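Local atomic coordinates of Lmo1076 protein (Listeria monocytogenes serovar 1/2a, PDB entry 5JQC), a protein that is probably a secreted autolysin with amidase activity in cell-wall breakdown, and is seen here as a piece carrying three GW domains. Residues G34-Y42 against K84-R92. Numbering follows the deposited sequence.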
# COMPACT_ATOMS: atom_id res chain seq x y z
N GLY A 34 2.44 7.66 -36.71
CA GLY A 34 3.58 7.70 -37.60
C GLY A 34 4.54 6.53 -37.46
O GLY A 34 5.70 6.64 -37.86
N HIS A 35 4.08 5.41 -36.90
CA HIS A 35 4.91 4.23 -36.75
C HIS A 35 4.21 3.01 -37.33
O HIS A 35 2.98 2.95 -37.40
CB HIS A 35 5.24 3.94 -35.29
CG HIS A 35 6.09 4.97 -34.64
ND1 HIS A 35 5.59 5.90 -33.75
CD2 HIS A 35 7.42 5.22 -34.74
CE1 HIS A 35 6.57 6.67 -33.33
NE2 HIS A 35 7.69 6.29 -33.91
N GLY A 36 5.01 2.01 -37.70
CA GLY A 36 4.51 0.78 -38.28
C GLY A 36 4.55 -0.38 -37.31
O GLY A 36 5.38 -0.41 -36.39
N VAL A 37 3.65 -1.34 -37.51
CA VAL A 37 3.68 -2.63 -36.84
C VAL A 37 4.23 -3.65 -37.82
O VAL A 37 3.86 -3.65 -39.00
CB VAL A 37 2.27 -3.03 -36.34
CG1 VAL A 37 2.32 -4.34 -35.56
CG2 VAL A 37 1.65 -1.92 -35.49
N TYR A 38 5.13 -4.51 -37.35
CA TYR A 38 5.83 -5.44 -38.22
C TYR A 38 5.81 -6.83 -37.61
O TYR A 38 5.66 -7.00 -36.40
CB TYR A 38 7.28 -4.97 -38.48
CG TYR A 38 7.37 -3.60 -39.14
CD1 TYR A 38 7.37 -2.43 -38.37
CD2 TYR A 38 7.46 -3.48 -40.53
CE1 TYR A 38 7.45 -1.17 -38.98
CE2 TYR A 38 7.54 -2.22 -41.13
CZ TYR A 38 7.53 -1.08 -40.35
OH TYR A 38 7.61 0.17 -40.95
N SER A 39 5.94 -7.84 -38.47
CA SER A 39 6.03 -9.20 -37.98
C SER A 39 7.28 -9.40 -37.13
O SER A 39 7.31 -10.31 -36.29
CB SER A 39 6.02 -10.19 -39.15
OG SER A 39 7.21 -10.08 -39.93
N GLY A 40 8.31 -8.59 -37.34
CA GLY A 40 9.54 -8.72 -36.60
C GLY A 40 10.16 -7.37 -36.36
O GLY A 40 9.60 -6.35 -36.78
N ILE A 41 11.30 -7.34 -35.67
CA ILE A 41 12.06 -6.11 -35.54
C ILE A 41 12.27 -5.52 -36.92
O ILE A 41 12.72 -6.21 -37.84
CB ILE A 41 13.40 -6.40 -34.84
CG1 ILE A 41 13.17 -6.97 -33.45
CG2 ILE A 41 14.24 -5.14 -34.75
CD1 ILE A 41 14.39 -7.67 -32.88
N TYR A 42 11.96 -4.23 -37.06
CA TYR A 42 11.89 -3.61 -38.38
C TYR A 42 13.16 -3.83 -39.20
O TYR A 42 14.29 -3.70 -38.70
CB TYR A 42 11.62 -2.12 -38.22
CG TYR A 42 11.69 -1.35 -39.51
CD1 TYR A 42 10.75 -1.56 -40.52
CD2 TYR A 42 12.68 -0.38 -39.72
CE1 TYR A 42 10.80 -0.83 -41.70
CE2 TYR A 42 12.73 0.35 -40.90
CZ TYR A 42 11.79 0.12 -41.88
OH TYR A 42 11.84 0.84 -43.06
N LYS A 84 -3.19 -11.04 -27.06
CA LYS A 84 -3.03 -11.43 -28.46
C LYS A 84 -1.87 -10.63 -29.04
O LYS A 84 -2.00 -9.42 -29.22
CB LYS A 84 -4.32 -11.17 -29.25
N VAL A 85 -0.73 -11.29 -29.30
CA VAL A 85 0.42 -10.56 -29.84
C VAL A 85 0.02 -9.89 -31.14
O VAL A 85 -0.67 -10.47 -31.99
CB VAL A 85 1.67 -11.45 -30.04
CG1 VAL A 85 2.21 -11.96 -28.71
CG2 VAL A 85 1.42 -12.57 -31.05
N ILE A 86 0.43 -8.63 -31.29
CA ILE A 86 0.15 -7.87 -32.49
C ILE A 86 1.36 -7.84 -33.41
O ILE A 86 1.23 -8.04 -34.62
CB ILE A 86 -0.30 -6.45 -32.12
CG1 ILE A 86 -1.50 -6.52 -31.16
CG2 ILE A 86 -0.62 -5.66 -33.36
CD1 ILE A 86 -2.61 -7.45 -31.61
N GLY A 87 2.53 -7.61 -32.85
CA GLY A 87 3.75 -7.54 -33.64
C GLY A 87 4.81 -6.73 -32.90
O GLY A 87 4.83 -6.70 -31.67
N TRP A 88 5.66 -6.07 -33.69
CA TRP A 88 6.72 -5.22 -33.17
C TRP A 88 6.52 -3.79 -33.62
O TRP A 88 6.13 -3.54 -34.76
CB TRP A 88 8.08 -5.68 -33.65
CG TRP A 88 8.39 -7.03 -33.25
CD1 TRP A 88 7.80 -8.18 -33.68
CD2 TRP A 88 9.41 -7.43 -32.33
NE1 TRP A 88 8.38 -9.27 -33.08
CE2 TRP A 88 9.38 -8.83 -32.25
CE3 TRP A 88 10.34 -6.73 -31.56
CZ2 TRP A 88 10.24 -9.55 -31.43
CZ3 TRP A 88 11.21 -7.44 -30.75
CH2 TRP A 88 11.15 -8.84 -30.69
N MSE A 89 6.85 -2.85 -32.74
CA MSE A 89 6.76 -1.43 -33.06
C MSE A 89 7.85 -0.66 -32.32
O MSE A 89 8.31 -1.09 -31.25
CB MSE A 89 5.36 -0.90 -32.72
CG MSE A 89 5.17 0.59 -32.98
SE MSE A 89 3.30 1.14 -33.24
CE MSE A 89 2.49 0.48 -31.57
N ASP A 90 8.28 0.44 -32.93
CA ASP A 90 9.23 1.36 -32.32
C ASP A 90 8.87 1.61 -30.87
O ASP A 90 7.74 1.99 -30.55
CB ASP A 90 9.21 2.69 -33.10
CG ASP A 90 10.49 3.51 -32.94
OD1 ASP A 90 11.08 3.57 -31.84
OD2 ASP A 90 10.91 4.12 -33.95
N LYS A 91 9.84 1.39 -29.98
CA LYS A 91 9.63 1.60 -28.55
C LYS A 91 9.11 3.00 -28.25
O LYS A 91 8.38 3.19 -27.27
CB LYS A 91 10.93 1.33 -27.80
CG LYS A 91 10.83 1.49 -26.30
CD LYS A 91 12.11 1.01 -25.67
CE LYS A 91 11.98 0.95 -24.18
NZ LYS A 91 13.23 0.40 -23.58
N ARG A 92 9.47 3.98 -29.08
CA ARG A 92 9.03 5.36 -28.86
C ARG A 92 7.52 5.52 -29.00
O ARG A 92 6.95 6.48 -28.47
CB ARG A 92 9.74 6.31 -29.83
CG ARG A 92 11.22 6.57 -29.52
CD ARG A 92 11.86 7.44 -30.62
NE ARG A 92 11.78 6.75 -31.91
CZ ARG A 92 11.92 7.33 -33.10
NH1 ARG A 92 12.14 8.65 -33.22
NH2 ARG A 92 11.83 6.58 -34.19
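Tyr38 and Trp88 are joined backbone to backbone in both directions. Tyr38 N donates to Trp88 O, Trp88 N donates to Tyr38 O, and each bond measures 2.9 Å. Together they make a single antiparallel bridge of the hydrogen-bonded kind, and Val37 CA adds a C-H...O contact to Trp88 O at 3.3 Å. Farther along, Arg92 grips the Asp90 carboxylate side-on in a salt bridge: NH2 bonds to Asp90 OD2 at 2.6 Å, while NE and the backbone N both reach OD1 from one face, the latter closing an Asx turn. His35 CD2 touches Asp90 CB at 3.5 Å, with ring and carboxylate planes 66° apart, and His35 NE2 lies over a face of the guanidinium.

Just past the bridge, Gly40 and Ile41 run over one face of the Trp88 indole. Gly40 CA sits 3.8 Å from the centroid of the five-membered ring of Trp88, while Ile41 CG1 lies 3.7 Å from the centroid of its six-membered ring, so two CH-pi contacts share that face. Gly87 and Trp88 form a Gly-Trp dipeptide of the kind that names the GW domain. Gly87, at phi 157°, brings its CA to 3.4 Å from Tyr38 O, with Val37 CG1 close by.

On the other side of the strand, Val37 spreads its two methyls: CG1, anti to the backbone N (chi1 -176°), reaches Ile86 CG2, and CG2 meets the selenium of Met89, a selenomethionine. His35 CB packs on the same selenium.

All this belongs to the first of the three SH3-like GW domains in this chain. Segment 34-42 passes along strand 84-90, an outermost strand of the five-stranded antiparallel sheet, whose other neighbour is strand 74-81; Val37 in turn bonds through its backbone to Leu52 and to Ser53 of strand 53-54, which pairs antiparallel with strand 36-37.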